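Local coordinates for protein serine protease inhibitor 2 (Anopheles gambiae, PDB 3PZF) that inhibits clip-domain serine proteases of the mosquito hemolymph, forming a covalent complex with CLIPB9, and so restrains phenoloxidase activation and melanization, at residues Ser39-Ser44 with Ala389-Asn394; Tyr56-Thr61 with Pro316-Gly321; Asp115-Val120 with Gly174-Leu179; Pro286-Asp291 with Ile339-Leu344. All coordinates share one frame; numbering follows the deposited sequence.

Contact 1. Residues Ser39-Ser44 with Ala389-Asn394; sequences SNVVLS and AGKIEN
The carboxamide of Asn40 lies across the backbone just past the end of strand 386-392, at Glu393 and Asn394, and holds it through both of its heteroatoms. OD1 of Asn40 accepts two backbone N-H groups, Glu393 N at 2.8 Å and Asn394 N at 3.0 Å, both in the plane of its carbonyl. Asn40 ND2 donates one N-H to Asn394 O at 3.0 Å, approaching from well above that peptide carbonyl plane, so three bonds fix the rotation of the amide. CG sits anti to the carbonyl carbon (chi1 -58°), which turns the amide along the partner chain. Beyond it the backbones pair antiparallel: Val41 and Lys391 exchange two bonds, as do Leu43 and Ala389, with Leu43 N to Ala389 O 2.9 Å. Val42 faces Gly390 between these pairs, and their CA atoms come within 4.0 Å. On the face shared by Val41, Leu43, Ala389 and Lys391, the extended lysine passes Val41, its CE 3.9 Å from Val41 CG2. Lys391 NZ forms a salt bridge to Glu393 OE2 of the same segment, at 3.0 Å on its anti lone pair, and donates to His37 O and Phe34 O. Helix 24-35 packs on this face through Val30, Ile33 and Phe34. Val42 and Ile392 occupy the other face, against Phe290 of strand 277-295 and Phe376 of strand 374-380, while Ser44 caps helix 45-58, directly after the short strand.

Contact 2. Residues Tyr56-Thr61 with Pro316-Gly321; sequences YEASDT and PLLARG
Leu317 reaches from its loop toward the C-terminal end of helix 45-58, and its side chain runs over backbone oxygens there. CB lies 3.5 Å from Ala58 O and almost as near Glu57 O. Leu317 CG, anti to its own carbonyl carbon (chi1 -55°), stays 4.0 Å from Ala58 O and hardly farther from Glu57 O. At the tip, CD1 settles between two carbonyls, 3.5 Å from Glu57 O and 3.6 Å from Ser59 O. The backbone of the leucine makes the polar link: Leu317 N donates to Ala58 O at 2.9 Å, tilted 29° from the carbonyl plane. Flanking residues extend the fit. Ala58 CB meets Leu318 CB at 3.6 Å, and Tyr124 of helix 122-132 packs on both residues. The Pro316 ring crosses the Asp60 side chain at about a right angle, its CG 3.4 Å from Asp60 CB, although Asp60 is poorly ordered. The helix ends at Ala58, with Ser59 leaving helical geometry, so the loop N-H satisfies a carbonyl at the helix end. Pro316 N also approaches this oxygen but has no hydrogen to give. The rest is van der Waals contact, largely of Leu317 carbons with backbone oxygens, with one apolar pair, Ala58 and Leu318; no salt bridge crosses the segments.

Contact 3. Residues Asp115-Val120 with Gly174-Leu179; sequences DDFIEV and GAVITL
The Phe117 ring has Ile118 CG1 3.6 Å above one face, displaced toward the rim, and Asp115 OD2 at its edge in the ring plane. Val176 meets it across the contact with CG1, which comes obliquely to within 3.9 Å of Phe117 CZ. Phe117 CG stands between its own backbone N and carbonyl carbon (chi1 74°), which brings the ring toward Val176. The same valine methyl is pressed harder by Ile118, whose CD1 lies 3.2 Å from Val176 CG1, closer than ordinary carbon contact. That CD1 also touches Ile177 CG1 at 3.8 Å; the isoleucine side chain crosses both partners at about a right angle. One backbone bond complements the packing: Asp115 N donates to Val176 O at 2.9 Å, nearly along the C=O axis. Asp115 turns its OD1 to Tyr141 N, and a weaker bond reaches OD1 from Asp116 N. Ser331 OG serves both Val176 N and Ile177 N, fixing the chain just where strand 177-188 begins. Asp115 to Ile118 form a type I beta turn, closed by Ile118 N to Asp115 O at 3.1 Å. The turn starts at the end of strand 105-115 and leads to helix 122-132, beside antiparallel strand 177-188, at one end of the serpin's central beta-sheet A.

Contact 4. Residues Pro286-Asp291 with Ile339-Leu344; sequences PKFKFD and ITINEL
Ile341 lies over one face of the Phe288 ring, its CG1 3.7 Å from the ring centroid and only 18° off the normal. This CH-pi contact belongs to the dense face of the pairing, where Ile341 CD1 comes to 3.2 Å from Phe288 CE1. Ile339 CG2 serves two rings, resting over a face of Phe290 at 3.8 Å from its centroid and meeting Phe288 at its edge. Both phenylalanines hold CG between backbone N and carbonyl carbon (chi1 54° and 71°), which lays the rings against the isoleucines. Antiparallel backbone bonds lock the register, with Ile339 and Phe290 exchanging a pair and Ile341 N reaching Phe288 O at 2.9 Å, whereas the return bond from Phe288 N is weak. The other face is looser. Lys289 stretches out beside Thr340, its CG 3.4 Å from Thr340 OG1, and its amine leads away into an exposed position; that hydroxyl bonds Glu347. Past the paired strands, the bent Lys287 chain forms a salt bridge, Lys287 NZ to Glu343 OE2 at 2.8 Å, met on the syn side slightly out of the carboxylate plane. A water donates to Glu343 OE1 and bonds Lys287 NZ weakly. Asn342 OD1 takes Leu344 N in an Asx turn at the start of the hinge region, required for protease binding. Strand 332-341 is the serpin strand that leads into the reactive-centre loop.

Overall arrangement
Contacts 1 and 4 lie near each other, centres 11 Å apart, and touch where Phe290 packs on Asn40, Val42 and Ile392. Contacts 2 and 3, centres 13 Å apart, form a second cluster, joined by a probable backbone bond from Arg320 N to Glu119 O. Between contacts 2 and 4 the centres stand 40 Å apart, on opposite sides of the chain's centre. Neighbouring strands 177-188 and 332-341 connect the regions of contacts 3 and 4, and helix 45-58 runs from the end of strand 41-43 to contact 2. Along the chain, contact 1 encloses the other three, while contacts 2 and 4 interleave. The two pairs of contacts thus lie toward opposite parts of the serpin domain, connected by its long strands and helix 45-58.

Contact 1. Residues Ser39-Ser44 with Ala389-Asn394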
loop_
_atom_site.group_PDB
_atom_site.type_symbol
_atom_site.label_atom_id
_atom_site.label_comp_id
_atom_site.label_asym_id
_atom_site.label_seq_id
_atom_site.Cartn_x
_atom_site.Cartn_y
_atom_site.Cartn_z
ATOM N N SER A 39 -12.512 5.642 8.715
ATOM C CA SER A 39 -11.390 6.322 9.340
ATOM C C SER A 39 -10.412 6.546 8.225
ATOM O O SER A 39 -10.650 6.042 7.146
ATOM C CB SER A 39 -10.744 5.405 10.373
ATOM O OG SER A 39 -10.361 4.150 9.784
ATOM N N ASN A 40 -9.309 7.255 8.469
ATOM C CA ASN A 40 -8.225 7.279 7.486
ATOM C C ASN A 40 -7.742 5.865 7.273
ATOM O O ASN A 40 -7.758 5.049 8.193
ATOM C CB ASN A 40 -7.054 8.152 7.957
ATOM C CG ASN A 40 -7.459 9.564 8.245
ATOM O OD1 ASN A 40 -8.450 10.052 7.708
ATOM N ND2 ASN A 40 -6.667 10.254 9.055
ATOM N N VAL A 41 -7.299 5.550 6.050
ATOM C CA VAL A 41 -6.773 4.231 5.750
ATOM C C VAL A 41 -5.524 4.439 4.924
ATOM O O VAL A 41 -5.499 5.339 4.085
ATOM C CB VAL A 41 -7.764 3.389 4.926
ATOM C CG1 VAL A 41 -7.102 2.044 4.478
ATOM C CG2 VAL A 41 -9.037 3.081 5.700
ATOM N N VAL A 42 -4.491 3.611 5.125
ATOM C CA VAL A 42 -3.388 3.563 4.153
ATOM C C VAL A 42 -2.884 2.108 4.121
ATOM O O VAL A 42 -2.778 1.439 5.161
ATOM C CB VAL A 42 -2.255 4.566 4.509
ATOM C CG1 VAL A 42 -1.612 4.217 5.844
ATOM C CG2 VAL A 42 -1.200 4.643 3.412
ATOM N N LEU A 43 -2.667 1.594 2.919
ATOM C CA LEU A 43 -2.106 0.256 2.796
ATOM C C LEU A 43 -1.211 0.176 1.549
ATOM O O LEU A 43 -1.076 1.153 0.795
ATOM C CB LEU A 43 -3.246 -0.776 2.715
ATOM C CG LEU A 43 -4.059 -0.693 1.415
ATOM C CD1 LEU A 43 -4.465 -2.122 0.956
ATOM C CD2 LEU A 43 -5.291 0.190 1.548
ATOM N N SER A 44 -0.579 -0.971 1.341
ATOM C CA SER A 44 0.250 -1.140 0.145
ATOM C C SER A 44 -0.297 -2.305 -0.677
ATOM O O SER A 44 -0.012 -3.460 -0.379
ATOM C CB SER A 44 1.716 -1.386 0.514
ATOM O OG SER A 44 2.469 -1.697 -0.665
ATOM N N ALA A 389 -1.920 3.078 -1.148
ATOM C CA ALA A 389 -3.278 3.552 -1.474
ATOM C C ALA A 389 -3.946 3.915 -0.164
ATOM O O ALA A 389 -3.727 3.255 0.851
ATOM C CB ALA A 389 -4.083 2.479 -2.164
ATOM N N GLY A 390 -4.774 4.953 -0.149
ATOM C CA GLY A 390 -5.395 5.294 1.132
ATOM C C GLY A 390 -6.505 6.286 0.929
ATOM O O GLY A 390 -6.782 6.731 -0.208
ATOM N N LYS A 391 -7.156 6.648 2.033
ATOM C CA LYS A 391 -8.121 7.725 1.959
ATOM C C LYS A 391 -8.041 8.527 3.228
ATOM O O LYS A 391 -7.587 8.050 4.261
ATOM C CB LYS A 391 -9.529 7.176 1.759
ATOM C CG LYS A 391 -9.966 6.250 2.873
ATOM C CD LYS A 391 -11.451 5.985 2.812
ATOM C CE LYS A 391 -11.866 5.126 4.017
ATOM N NZ LYS A 391 -13.329 4.985 4.144
ATOM N N ILE A 392 -8.450 9.781 3.114
ATOM C CA ILE A 392 -8.480 10.683 4.257
ATOM C C ILE A 392 -9.935 10.945 4.576
ATOM O O ILE A 392 -10.664 11.455 3.745
ATOM C CB ILE A 392 -7.781 11.997 3.891
ATOM C CG1 ILE A 392 -6.289 11.743 3.652
ATOM C CG2 ILE A 392 -7.970 13.070 4.977
ATOM C CD1 ILE A 392 -5.571 11.075 4.859
ATOM N N GLU A 393 -10.369 10.564 5.774
ATOM C CA GLU A 393 -11.701 10.917 6.268
ATOM C C GLU A 393 -11.640 12.046 7.313
ATOM O O GLU A 393 -12.616 12.783 7.517
ATOM C CB GLU A 393 -12.323 9.677 6.924
ATOM C CG GLU A 393 -12.629 8.533 5.983
ATOM C CD GLU A 393 -13.902 8.732 5.186
ATOM O OE1 GLU A 393 -14.499 9.848 5.227
ATOM O OE2 GLU A 393 -14.301 7.766 4.505
ATOM N N ASN A 394 -10.485 12.200 7.958
ATOM C CA ASN A 394 -10.317 13.183 9.048
ATOM C C ASN A 394 -8.827 13.421 9.243
ATOM O O ASN A 394 -8.167 12.690 10.010
ATOM C CB ASN A 394 -10.912 12.623 10.345
ATOM C CG ASN A 394 -10.745 13.577 11.557
ATOM O OD1 ASN A 394 -10.250 14.695 11.433
ATOM N ND2 ASN A 394 -11.153 13.110 12.728
#

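Contact 2. Residues Tyr56-Thr61 with Pro316-Gly321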
loop_
_atom_site.group_PDB
_atom_site.type_symbol
_atom_site.label_atom_id
_atom_site.label_comp_id
_atom_site.label_asym_id
_atom_site.label_seq_id
_atom_site.Cartn_x
_atom_site.Cartn_y
_atom_site.Cartn_z
ATOM N N TYR A 56 1.738 -18.474 -2.680
ATOM C CA TYR A 56 1.700 -19.280 -3.903
ATOM C C TYR A 56 2.966 -20.125 -4.076
ATOM O O TYR A 56 2.882 -21.317 -4.332
ATOM C CB TYR A 56 1.474 -18.365 -5.116
ATOM C CG TYR A 56 1.262 -19.096 -6.426
ATOM C CD1 TYR A 56 0.051 -19.709 -6.706
ATOM C CD2 TYR A 56 2.261 -19.138 -7.385
ATOM C CE1 TYR A 56 -0.153 -20.352 -7.926
ATOM C CE2 TYR A 56 2.070 -19.789 -8.599
ATOM C CZ TYR A 56 0.859 -20.389 -8.858
ATOM O OH TYR A 56 0.649 -21.035 -10.059
ATOM N N GLU A 57 4.136 -19.514 -3.897
ATOM C CA GLU A 57 5.416 -20.212 -4.010
ATOM C C GLU A 57 5.538 -21.340 -2.974
ATOM O O GLU A 57 6.165 -22.379 -3.248
ATOM C CB GLU A 57 6.563 -19.206 -3.808
ATOM C CG GLU A 57 6.770 -18.246 -5.009
ATOM C CD GLU A 57 7.799 -18.752 -6.017
ATOM O OE1 GLU A 57 8.142 -19.987 -6.020
ATOM O OE2 GLU A 57 8.272 -17.906 -6.818
ATOM N N ALA A 58 4.921 -21.145 -1.815
ATOM C CA ALA A 58 5.020 -22.138 -0.723
ATOM C C ALA A 58 4.072 -23.299 -0.931
ATOM O O ALA A 58 4.225 -24.351 -0.319
ATOM C CB ALA A 58 4.696 -21.487 0.606
ATOM N N SER A 59 3.071 -23.101 -1.777
ATOM C CA SER A 59 2.063 -24.123 -2.000
ATOM C C SER A 59 2.449 -25.144 -3.054
ATOM O O SER A 59 3.050 -24.823 -4.087
ATOM C CB SER A 59 0.745 -23.486 -2.421
ATOM O OG SER A 59 -0.091 -24.483 -2.986
ATOM N N ASP A 60 2.066 -26.385 -2.789
ATOM C CA ASP A 60 2.326 -27.496 -3.693
ATOM C C ASP A 60 1.717 -27.217 -5.059
ATOM O O ASP A 60 2.299 -27.523 -6.106
ATOM C CB ASP A 60 1.694 -28.761 -3.124
ATOM C CG ASP A 60 2.339 -30.010 -3.651
ATOM O OD1 ASP A 60 3.528 -29.935 -4.039
ATOM O OD2 ASP A 60 1.660 -31.059 -3.677
ATOM N N THR A 61 0.526 -26.637 -5.011
ATOM C CA THR A 61 -0.270 -26.324 -6.181
ATOM C C THR A 61 0.510 -25.636 -7.300
ATOM O O THR A 61 0.235 -25.854 -8.479
ATOM C CB THR A 61 -1.425 -25.390 -5.779
ATOM O OG1 THR A 61 -2.504 -25.541 -6.705
ATOM C CG2 THR A 61 -0.965 -23.925 -5.745
ATOM N N PRO A 316 3.733 -26.905 1.659
ATOM C CA PRO A 316 4.765 -27.961 1.605
ATOM C C PRO A 316 6.110 -27.530 1.013
ATOM O O PRO A 316 7.108 -28.241 1.214
ATOM C CB PRO A 316 4.130 -29.023 0.705
ATOM C CG PRO A 316 3.155 -28.236 -0.155
ATOM C CD PRO A 316 2.621 -27.155 0.730
ATOM N N LEU A 317 6.147 -26.436 0.252
ATOM C CA LEU A 317 7.417 -25.995 -0.308
ATOM C C LEU A 317 8.114 -24.978 0.611
ATOM O O LEU A 317 9.274 -24.620 0.380
ATOM C CB LEU A 317 7.248 -25.448 -1.751
ATOM C CG LEU A 317 6.577 -26.385 -2.764
ATOM C CD1 LEU A 317 6.532 -25.756 -4.169
ATOM C CD2 LEU A 317 7.284 -27.756 -2.822
ATOM N N LEU A 318 7.425 -24.541 1.674
ATOM C CA LEU A 318 8.018 -23.663 2.681
ATOM C C LEU A 318 8.404 -24.488 3.905
ATOM O O LEU A 318 9.469 -24.307 4.448
ATOM C CB LEU A 318 7.033 -22.555 3.115
ATOM C CG LEU A 318 7.424 -21.512 4.173
ATOM C CD1 LEU A 318 6.479 -20.271 4.074
ATOM C CD2 LEU A 318 7.336 -22.150 5.583
ATOM N N ALA A 319 7.513 -25.383 4.317
ATOM C CA ALA A 319 7.684 -26.169 5.538
ATOM C C ALA A 319 7.915 -27.630 5.210
ATOM O O ALA A 319 7.099 -28.270 4.553
ATOM C CB ALA A 319 6.458 -26.017 6.444
ATOM N N ARG A 320 9.024 -28.161 5.708
ATOM C CA ARG A 320 9.415 -29.530 5.448
ATOM C C ARG A 320 8.402 -30.493 6.058
ATOM O O ARG A 320 8.166 -30.482 7.267
ATOM C CB ARG A 320 10.796 -29.794 6.035
ATOM C CG ARG A 320 11.313 -31.211 5.775
ATOM C CD ARG A 320 12.790 -31.285 6.086
ATOM N NE ARG A 320 13.552 -30.268 5.362
ATOM C CZ ARG A 320 14.215 -30.490 4.229
ATOM N NH1 ARG A 320 14.233 -31.704 3.679
ATOM N NH2 ARG A 320 14.877 -29.495 3.662
ATOM N N GLY A 321 7.823 -31.332 5.207
ATOM C CA GLY A 321 6.760 -32.233 5.599
ATOM C C GLY A 321 7.291 -33.508 6.232
ATOM O O GLY A 321 7.080 -33.724 7.428
#

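Contact 3. Residues Asp115-Val120 with Gly174-Leu179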
loop_
_atom_site.group_PDB
_atom_site.type_symbol
_atom_site.label_atom_id
_atom_site.label_comp_id
_atom_site.label_asym_id
_atom_site.label_seq_id
_atom_site.Cartn_x
_atom_site.Cartn_y
_atom_site.Cartn_z
ATOM N N ASP A 115 6.813 -20.954 13.898
ATOM C CA ASP A 115 6.952 -21.609 15.215
ATOM C C ASP A 115 8.158 -22.553 15.247
ATOM O O ASP A 115 8.590 -23.051 14.201
ATOM C CB ASP A 115 5.667 -22.379 15.576
ATOM C CG ASP A 115 5.487 -22.570 17.090
ATOM O OD1 ASP A 115 6.266 -22.009 17.884
ATOM O OD2 ASP A 115 4.544 -23.278 17.496
ATOM N N ASP A 116 8.676 -22.807 16.460
ATOM C CA ASP A 116 9.914 -23.557 16.682
ATOM C C ASP A 116 9.973 -24.866 15.934
ATOM O O ASP A 116 11.017 -25.247 15.428
ATOM C CB ASP A 116 10.059 -23.948 18.170
ATOM C CG ASP A 116 10.409 -22.784 19.065
ATOM O OD1 ASP A 116 11.176 -21.896 18.634
ATOM O OD2 ASP A 116 9.921 -22.780 20.220
ATOM N N PHE A 117 8.853 -25.574 15.919
ATOM C CA PHE A 117 8.853 -26.978 15.524
ATOM C C PHE A 117 8.828 -27.110 14.009
ATOM O O PHE A 117 9.018 -28.199 13.468
ATOM C CB PHE A 117 7.647 -27.698 16.137
ATOM C CG PHE A 117 6.345 -27.346 15.481
ATOM C CD1 PHE A 117 5.886 -28.069 14.393
ATOM C CD2 PHE A 117 5.588 -26.281 15.943
ATOM C CE1 PHE A 117 4.688 -27.735 13.774
ATOM C CE2 PHE A 117 4.392 -25.946 15.340
ATOM C CZ PHE A 117 3.938 -26.664 14.252
ATOM N N ILE A 118 8.598 -26.001 13.305
ATOM C CA ILE A 118 8.564 -26.044 11.846
ATOM C C ILE A 118 9.972 -25.945 11.228
ATOM O O ILE A 118 10.736 -25.046 11.573
ATOM C CB ILE A 118 7.649 -24.926 11.299
ATOM C CG1 ILE A 118 6.187 -25.217 11.684
ATOM C CG2 ILE A 118 7.807 -24.785 9.791
ATOM C CD1 ILE A 118 5.265 -24.025 11.602
ATOM N N GLU A 119 10.299 -26.867 10.318
ATOM C CA GLU A 119 11.560 -26.829 9.554
ATOM C C GLU A 119 11.392 -26.082 8.250
ATOM O O GLU A 119 10.757 -26.584 7.333
ATOM C CB GLU A 119 12.066 -28.252 9.214
ATOM N N VAL A 120 11.983 -24.901 8.157
ATOM C CA VAL A 120 11.930 -24.104 6.938
ATOM C C VAL A 120 12.835 -24.716 5.850
ATOM O O VAL A 120 14.003 -25.033 6.113
ATOM C CB VAL A 120 12.337 -22.632 7.230
ATOM C CG1 VAL A 120 12.400 -21.832 5.948
ATOM C CG2 VAL A 120 11.330 -21.949 8.187
ATOM N N GLY A 174 -2.810 -18.858 19.233
ATOM C CA GLY A 174 -3.104 -19.983 18.359
ATOM C C GLY A 174 -2.287 -20.015 17.073
ATOM O O GLY A 174 -2.488 -20.879 16.217
ATOM N N ALA A 175 -1.348 -19.087 16.936
ATOM C CA ALA A 175 -0.591 -18.951 15.692
ATOM C C ALA A 175 0.537 -19.967 15.599
ATOM O O ALA A 175 1.110 -20.390 16.607
ATOM C CB ALA A 175 -0.026 -17.541 15.565
ATOM N N VAL A 176 0.844 -20.331 14.360
ATOM C CA VAL A 176 1.895 -21.255 14.026
ATOM C C VAL A 176 2.821 -20.584 13.000
ATOM O O VAL A 176 4.041 -20.738 13.051
ATOM C CB VAL A 176 1.291 -22.551 13.449
ATOM C CG1 VAL A 176 2.337 -23.374 12.786
ATOM C CG2 VAL A 176 0.602 -23.343 14.553
ATOM N N ILE A 177 2.229 -19.840 12.070
ATOM C CA ILE A 177 2.983 -19.043 11.106
ATOM C C ILE A 177 2.253 -17.707 10.952
ATOM O O ILE A 177 1.060 -17.690 10.673
ATOM C CB ILE A 177 3.092 -19.737 9.722
ATOM C CG1 ILE A 177 3.958 -20.994 9.820
ATOM C CG2 ILE A 177 3.666 -18.764 8.685
ATOM C CD1 ILE A 177 3.996 -21.791 8.557
ATOM N N THR A 178 2.959 -16.599 11.171
ATOM C CA THR A 178 2.383 -15.274 10.987
ATOM C C THR A 178 3.198 -14.595 9.900
ATOM O O THR A 178 4.423 -14.644 9.915
ATOM C CB THR A 178 2.434 -14.433 12.268
ATOM O OG1 THR A 178 1.748 -15.127 13.328
ATOM C CG2 THR A 178 1.735 -13.092 12.067
ATOM N N LEU A 179 2.515 -13.995 8.936
ATOM C CA LEU A 179 3.188 -13.400 7.802
ATOM C C LEU A 179 2.978 -11.911 7.997
ATOM O O LEU A 179 1.836 -11.472 8.097
ATOM C CB LEU A 179 2.530 -13.866 6.500
ATOM C CG LEU A 179 3.024 -13.237 5.194
ATOM C CD1 LEU A 179 4.535 -13.316 5.051
ATOM C CD2 LEU A 179 2.354 -13.912 3.981
#

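Contact 4. Residues Pro286-Asp291 with Ile339-Leu344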
loop_
_atom_site.group_PDB
_atom_site.type_symbol
_atom_site.label_atom_id
_atom_site.label_comp_id
_atom_site.label_asym_id
_atom_site.label_seq_id
_atom_site.Cartn_x
_atom_site.Cartn_y
_atom_site.Cartn_z
ATOM N N PRO A 286 -4.857 19.208 3.049
ATOM C CA PRO A 286 -4.651 19.155 4.497
ATOM C C PRO A 286 -3.430 18.306 4.786
ATOM O O PRO A 286 -3.225 17.291 4.107
ATOM C CB PRO A 286 -5.915 18.460 5.010
ATOM C CG PRO A 286 -6.349 17.571 3.861
ATOM C CD PRO A 286 -5.955 18.330 2.599
ATOM N N LYS A 287 -2.621 18.704 5.748
ATOM C CA LYS A 287 -1.492 17.885 6.152
ATOM C C LYS A 287 -2.018 16.709 6.980
ATOM O O LYS A 287 -3.045 16.824 7.660
ATOM C CB LYS A 287 -0.485 18.732 6.937
ATOM C CG LYS A 287 0.187 19.796 6.045
ATOM C CD LYS A 287 1.279 20.574 6.748
ATOM C CE LYS A 287 0.694 21.708 7.596
ATOM N NZ LYS A 287 1.749 22.524 8.284
ATOM N N PHE A 288 -1.330 15.571 6.901
ATOM C CA PHE A 288 -1.719 14.428 7.725
ATOM C C PHE A 288 -0.548 13.532 8.020
ATOM O O PHE A 288 0.421 13.452 7.249
ATOM C CB PHE A 288 -2.882 13.633 7.102
ATOM C CG PHE A 288 -2.637 13.167 5.667
ATOM C CD1 PHE A 288 -3.194 13.856 4.575
ATOM C CD2 PHE A 288 -1.875 12.031 5.417
ATOM C CE1 PHE A 288 -2.997 13.401 3.242
ATOM C CE2 PHE A 288 -1.655 11.584 4.096
ATOM C CZ PHE A 288 -2.216 12.279 3.004
ATOM N N LYS A 289 -0.636 12.878 9.174
ATOM C CA LYS A 289 0.326 11.880 9.587
ATOM C C LYS A 289 -0.419 10.795 10.354
ATOM O O LYS A 289 -1.011 11.059 11.405
ATOM C CB LYS A 289 1.373 12.525 10.494
ATOM C CG LYS A 289 2.375 11.531 11.091
ATOM C CD LYS A 289 3.418 12.234 11.915
ATOM C CE LYS A 289 4.538 11.269 12.315
ATOM N NZ LYS A 289 5.621 11.953 13.090
ATOM N N PHE A 290 -0.391 9.560 9.850
ATOM C CA PHE A 290 -1.098 8.483 10.536
ATOM C C PHE A 290 -0.569 7.130 10.081
ATOM O O PHE A 290 0.228 7.024 9.148
ATOM C CB PHE A 290 -2.623 8.556 10.277
ATOM C CG PHE A 290 -3.049 8.182 8.847
ATOM C CD1 PHE A 290 -3.510 6.902 8.524
ATOM C CD2 PHE A 290 -3.037 9.145 7.836
ATOM C CE1 PHE A 290 -3.915 6.582 7.217
ATOM C CE2 PHE A 290 -3.414 8.836 6.534
ATOM C CZ PHE A 290 -3.872 7.560 6.215
ATOM N N ASP A 291 -1.007 6.094 10.770
ATOM C CA ASP A 291 -0.693 4.762 10.319
ATOM C C ASP A 291 -1.939 3.890 10.385
ATOM O O ASP A 291 -2.966 4.258 10.962
ATOM C CB ASP A 291 0.477 4.184 11.104
ATOM C CG ASP A 291 0.289 4.260 12.560
ATOM O OD1 ASP A 291 -0.652 3.618 13.068
ATOM O OD2 ASP A 291 1.109 4.939 13.202
ATOM N N ILE A 339 1.987 6.934 6.793
ATOM C CA ILE A 339 2.102 7.910 5.696
ATOM C C ILE A 339 2.026 9.280 6.344
ATOM O O ILE A 339 1.296 9.473 7.308
ATOM C CB ILE A 339 0.984 7.753 4.665
ATOM C CG1 ILE A 339 1.215 8.658 3.424
ATOM C CG2 ILE A 339 -0.389 7.992 5.318
ATOM C CD1 ILE A 339 2.464 8.279 2.555
ATOM N N THR A 340 2.816 10.203 5.807
ATOM C CA THR A 340 2.819 11.604 6.225
ATOM C C THR A 340 2.876 12.444 4.972
ATOM O O THR A 340 3.575 12.088 4.021
ATOM C CB THR A 340 4.068 11.899 7.041
ATOM O OG1 THR A 340 4.112 11.021 8.181
ATOM C CG2 THR A 340 4.082 13.385 7.508
ATOM N N ILE A 341 2.113 13.529 4.908
ATOM C CA ILE A 341 2.446 14.567 3.937
ATOM C C ILE A 341 2.523 15.910 4.669
ATOM O O ILE A 341 1.699 16.219 5.550
ATOM C CB ILE A 341 1.474 14.677 2.687
ATOM C CG1 ILE A 341 0.076 15.173 3.093
ATOM C CG2 ILE A 341 1.423 13.324 1.907
ATOM C CD1 ILE A 341 -0.862 15.450 1.905
ATOM N N ASN A 342 3.541 16.686 4.310
ATOM C CA ASN A 342 3.618 18.087 4.698
ATOM C C ASN A 342 4.127 18.962 3.538
ATOM O O ASN A 342 4.109 18.533 2.383
ATOM C CB ASN A 342 4.477 18.250 5.961
ATOM C CG ASN A 342 5.937 17.936 5.731
ATOM O OD1 ASN A 342 6.363 17.677 4.620
ATOM N ND2 ASN A 342 6.727 18.006 6.802
ATOM N N GLU A 343 4.578 20.180 3.825
ATOM C CA GLU A 343 4.990 21.096 2.754
ATOM C C GLU A 343 6.164 20.585 1.936
ATOM O O GLU A 343 6.338 20.966 0.793
ATOM C CB GLU A 343 5.402 22.434 3.351
ATOM C CG GLU A 343 4.230 23.208 3.958
ATOM C CD GLU A 343 3.948 22.839 5.407
ATOM O OE1 GLU A 343 4.564 21.894 5.973
ATOM O OE2 GLU A 343 3.089 23.511 5.988
ATOM N N LEU A 344 7.009 19.770 2.546
ATOM C CA LEU A 344 8.240 19.374 1.889
ATOM C C LEU A 344 8.132 18.009 1.246
ATOM O O LEU A 344 8.934 17.686 0.363
ATOM C CB LEU A 344 9.400 19.361 2.878
ATOM C CG LEU A 344 9.624 20.699 3.583
ATOM C CD1 LEU A 344 10.880 20.615 4.435
ATOM C CD2 LEU A 344 9.721 21.834 2.556
HETATM O O HOH W 1 4.739 21.146 8.552
#